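Local coordinates for copper homeostasis protein CutC (Streptococcus agalactiae, PDB 2BDQ), which may bind copper ions and is thought to take part in copper homeostasis in the cytoplasm, at residues L121-F127 with F147-H153. Residues are numbered along the deposited sequence; the frame is centred on the assembly and turned at random.
Sequences LVFHMAF and FTRILLH
Phe123 and Phe127 both carry CG trans to their backbone N (chi1 -159° and -172°), which sets the edge of the Phe123 ring against Phe147 and lays the Phe127 ring against Ile150 and Leu152. The two segments supply neighbouring parallel strands, 121-123 and 149-152, of the eight-stranded TIM barrel of the CutC family, joined through helix 135-144 as a right-handed beta-alpha-beta crossover. Their backbones are laced in alternation: Leu121 O accepts from both Thr148 N and Arg149 N, Phe123 N gives to Arg149 O, and Phe123 O accepts from Leu151 N at 2.8 Å. Outside the sheet, Phe147 is sandwiched: Leu121 CB lies over one of its faces as a CH-pi contact, and the edge of Phe123 meets the other in an offset edge-to-face pair, planes at 63°. Leu142 of helix 135-144 and Ile109 of helix 106-116 close over this layer. Val122 and Arg149 point to the barrel interior, where Val122 CB meets Arg149 CG at 3.7 Å. Past the strand end, Ala126 N donates in the ring plane to His124 ND1, which holds the turn to that imidazole. Back on the helix side, Ile150 CG2 sits over one face of Phe127, and Leu152 CD2 lies 3.8 Å from Phe127 CD2. At the opposite end, one water bonds both Leu121 N and Thr148 OG1, the latter at 2.7 Å.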
loop_
_atom_site.group_PDB
_atom_site.type_symbol
_atom_site.label_atom_id
_atom_site.label_comp_id
_atom_site.label_asym_id
_atom_site.label_seq_id
_atom_site.Cartn_x
_atom_site.Cartn_y
_atom_site.Cartn_z
ATOM N N LEU A 121 13.000 4.154 -16.842
ATOM C CA LEU A 121 12.468 5.030 -15.808
ATOM C C LEU A 121 11.384 5.973 -16.302
ATOM O O LEU A 121 11.486 6.542 -17.389
ATOM C CB LEU A 121 13.596 5.859 -15.193
ATOM C CG LEU A 121 14.700 5.101 -14.460
ATOM C CD1 LEU A 121 15.823 6.067 -14.107
ATOM C CD2 LEU A 121 14.134 4.456 -13.203
ATOM N N VAL A 122 10.337 6.127 -15.497
ATOM C CA VAL A 122 9.245 7.026 -15.829
ATOM C C VAL A 122 8.972 7.982 -14.671
ATOM O O VAL A 122 8.969 7.578 -13.508
ATOM C CB VAL A 122 7.954 6.238 -16.228
ATOM C CG1 VAL A 122 7.842 4.971 -15.441
ATOM C CG2 VAL A 122 6.719 7.111 -16.034
ATOM N N PHE A 123 8.792 9.259 -15.013
ATOM C CA PHE A 123 8.502 10.332 -14.057
ATOM C C PHE A 123 6.972 10.476 -14.084
ATOM O O PHE A 123 6.376 10.642 -15.156
ATOM C CB PHE A 123 9.199 11.628 -14.523
ATOM C CG PHE A 123 9.399 12.652 -13.428
ATOM C CD1 PHE A 123 8.380 13.527 -13.064
ATOM C CD2 PHE A 123 10.592 12.706 -12.731
ATOM C CE1 PHE A 123 8.552 14.433 -12.012
ATOM C CE2 PHE A 123 10.772 13.609 -11.680
ATOM C CZ PHE A 123 9.749 14.471 -11.321
ATOM N N HIS A 124 6.333 10.399 -12.920
ATOM C CA HIS A 124 4.872 10.467 -12.876
ATOM C C HIS A 124 4.216 11.846 -12.773
ATOM O O HIS A 124 4.856 12.873 -12.990
ATOM C CB HIS A 124 4.351 9.557 -11.758
ATOM C CG HIS A 124 4.963 9.824 -10.420
ATOM N ND1 HIS A 124 5.017 11.088 -9.864
ATOM C CD2 HIS A 124 5.512 8.992 -9.504
ATOM C CE1 HIS A 124 5.567 11.017 -8.668
ATOM N NE2 HIS A 124 5.877 9.754 -8.423
HETATM N N MSE A 125 2.926 11.833 -12.446
HETATM C CA MSE A 125 2.075 13.020 -12.316
HETATM C C MSE A 125 2.711 14.190 -11.542
HETATM O O MSE A 125 2.226 15.319 -11.605
HETATM C CB MSE A 125 0.745 12.617 -11.656
HETATM C CG MSE A 125 -0.541 13.120 -12.340
HETATM SE SE MSE A 125 -1.244 12.016 -13.819
HETATM C CE MSE A 125 -2.108 10.611 -12.790
ATOM N N ALA A 126 3.783 13.933 -10.804
ATOM C CA ALA A 126 4.438 15.012 -10.069
ATOM C C ALA A 126 4.914 16.078 -11.059
ATOM O O ALA A 126 5.150 17.229 -10.688
ATOM C CB ALA A 126 5.620 14.478 -9.275
ATOM N N PHE A 127 5.054 15.683 -12.321
ATOM C CA PHE A 127 5.501 16.595 -13.366
ATOM C C PHE A 127 4.569 17.795 -13.513
ATOM O O PHE A 127 5.026 18.903 -13.781
ATOM C CB PHE A 127 5.586 15.864 -14.709
ATOM C CG PHE A 127 6.214 16.681 -15.807
ATOM C CD1 PHE A 127 7.603 16.727 -15.952
ATOM C CD2 PHE A 127 5.426 17.417 -16.686
ATOM C CE1 PHE A 127 8.193 17.500 -16.951
ATOM C CE2 PHE A 127 6.007 18.193 -17.687
ATOM C CZ PHE A 127 7.388 18.234 -17.825
ATOM N N PHE A 147 15.735 9.241 -18.357
ATOM C CA PHE A 147 14.357 8.782 -18.197
ATOM C C PHE A 147 13.760 8.363 -19.540
ATOM O O PHE A 147 14.063 8.962 -20.567
ATOM C CB PHE A 147 13.507 9.889 -17.572
ATOM C CG PHE A 147 13.455 9.833 -16.077
ATOM C CD1 PHE A 147 12.337 9.303 -15.426
ATOM C CD2 PHE A 147 14.526 10.293 -15.310
ATOM C CE1 PHE A 147 12.290 9.231 -14.036
ATOM C CE2 PHE A 147 14.482 10.221 -13.919
ATOM C CZ PHE A 147 13.352 9.687 -13.281
ATOM N N THR A 148 12.904 7.344 -19.514
ATOM C CA THR A 148 12.257 6.809 -20.716
ATOM C C THR A 148 10.950 7.505 -21.091
ATOM O O THR A 148 10.694 7.747 -22.264
ATOM C CB THR A 148 11.997 5.293 -20.555
ATOM O OG1 THR A 148 13.239 4.628 -20.295
ATOM C CG2 THR A 148 11.380 4.710 -21.817
ATOM N N ARG A 149 10.108 7.799 -20.107
ATOM C CA ARG A 149 8.861 8.493 -20.392
ATOM C C ARG A 149 8.351 9.307 -19.221
ATOM O O ARG A 149 8.838 9.188 -18.091
ATOM C CB ARG A 149 7.768 7.525 -20.875
ATOM C CG ARG A 149 7.390 6.460 -19.898
ATOM C CD ARG A 149 6.183 5.649 -20.379
ATOM N NE ARG A 149 6.153 4.401 -19.630
ATOM C CZ ARG A 149 6.966 3.380 -19.873
ATOM N NH1 ARG A 149 7.848 3.466 -20.863
ATOM N NH2 ARG A 149 6.933 2.297 -19.102
ATOM N N ILE A 150 7.367 10.144 -19.522
ATOM C CA ILE A 150 6.757 11.029 -18.551
ATOM C C ILE A 150 5.246 10.873 -18.599
ATOM O O ILE A 150 4.631 10.960 -19.672
ATOM C CB ILE A 150 7.080 12.511 -18.864
ATOM C CG1 ILE A 150 8.585 12.692 -19.053
ATOM C CG2 ILE A 150 6.572 13.401 -17.742
ATOM C CD1 ILE A 150 8.988 14.104 -19.436
ATOM N N LEU A 151 4.664 10.637 -17.429
ATOM C CA LEU A 151 3.224 10.504 -17.270
ATOM C C LEU A 151 2.748 11.848 -16.744
ATOM O O LEU A 151 3.179 12.289 -15.676
ATOM C CB LEU A 151 2.889 9.398 -16.266
ATOM C CG LEU A 151 1.413 9.348 -15.855
ATOM C CD1 LEU A 151 0.549 9.149 -17.087
ATOM C CD2 LEU A 151 1.188 8.226 -14.857
ATOM N N LEU A 152 1.870 12.503 -17.496
ATOM C CA LEU A 152 1.380 13.812 -17.093
ATOM C C LEU A 152 -0.083 14.050 -17.445
ATOM O O LEU A 152 -0.649 13.379 -18.305
ATOM C CB LEU A 152 2.259 14.898 -17.720
ATOM C CG LEU A 152 2.495 14.872 -19.232
ATOM C CD1 LEU A 152 1.289 15.466 -19.964
ATOM C CD2 LEU A 152 3.736 15.688 -19.555
ATOM N N HIS A 153 -0.685 15.010 -16.752
ATOM C CA HIS A 153 -2.078 15.363 -16.944
ATOM C C HIS A 153 -2.200 16.641 -17.764
ATOM O O HIS A 153 -3.205 16.854 -18.439
ATOM C CB HIS A 153 -2.753 15.548 -15.577
ATOM C CG HIS A 153 -4.188 15.961 -15.662
ATOM N ND1 HIS A 153 -5.169 15.144 -16.182
ATOM C CD2 HIS A 153 -4.806 17.112 -15.308
ATOM C CE1 HIS A 153 -6.329 15.773 -16.146
ATOM N NE2 HIS A 153 -6.137 16.969 -15.619
HETATM O O HOH W 1 15.365 5.091 -18.659
#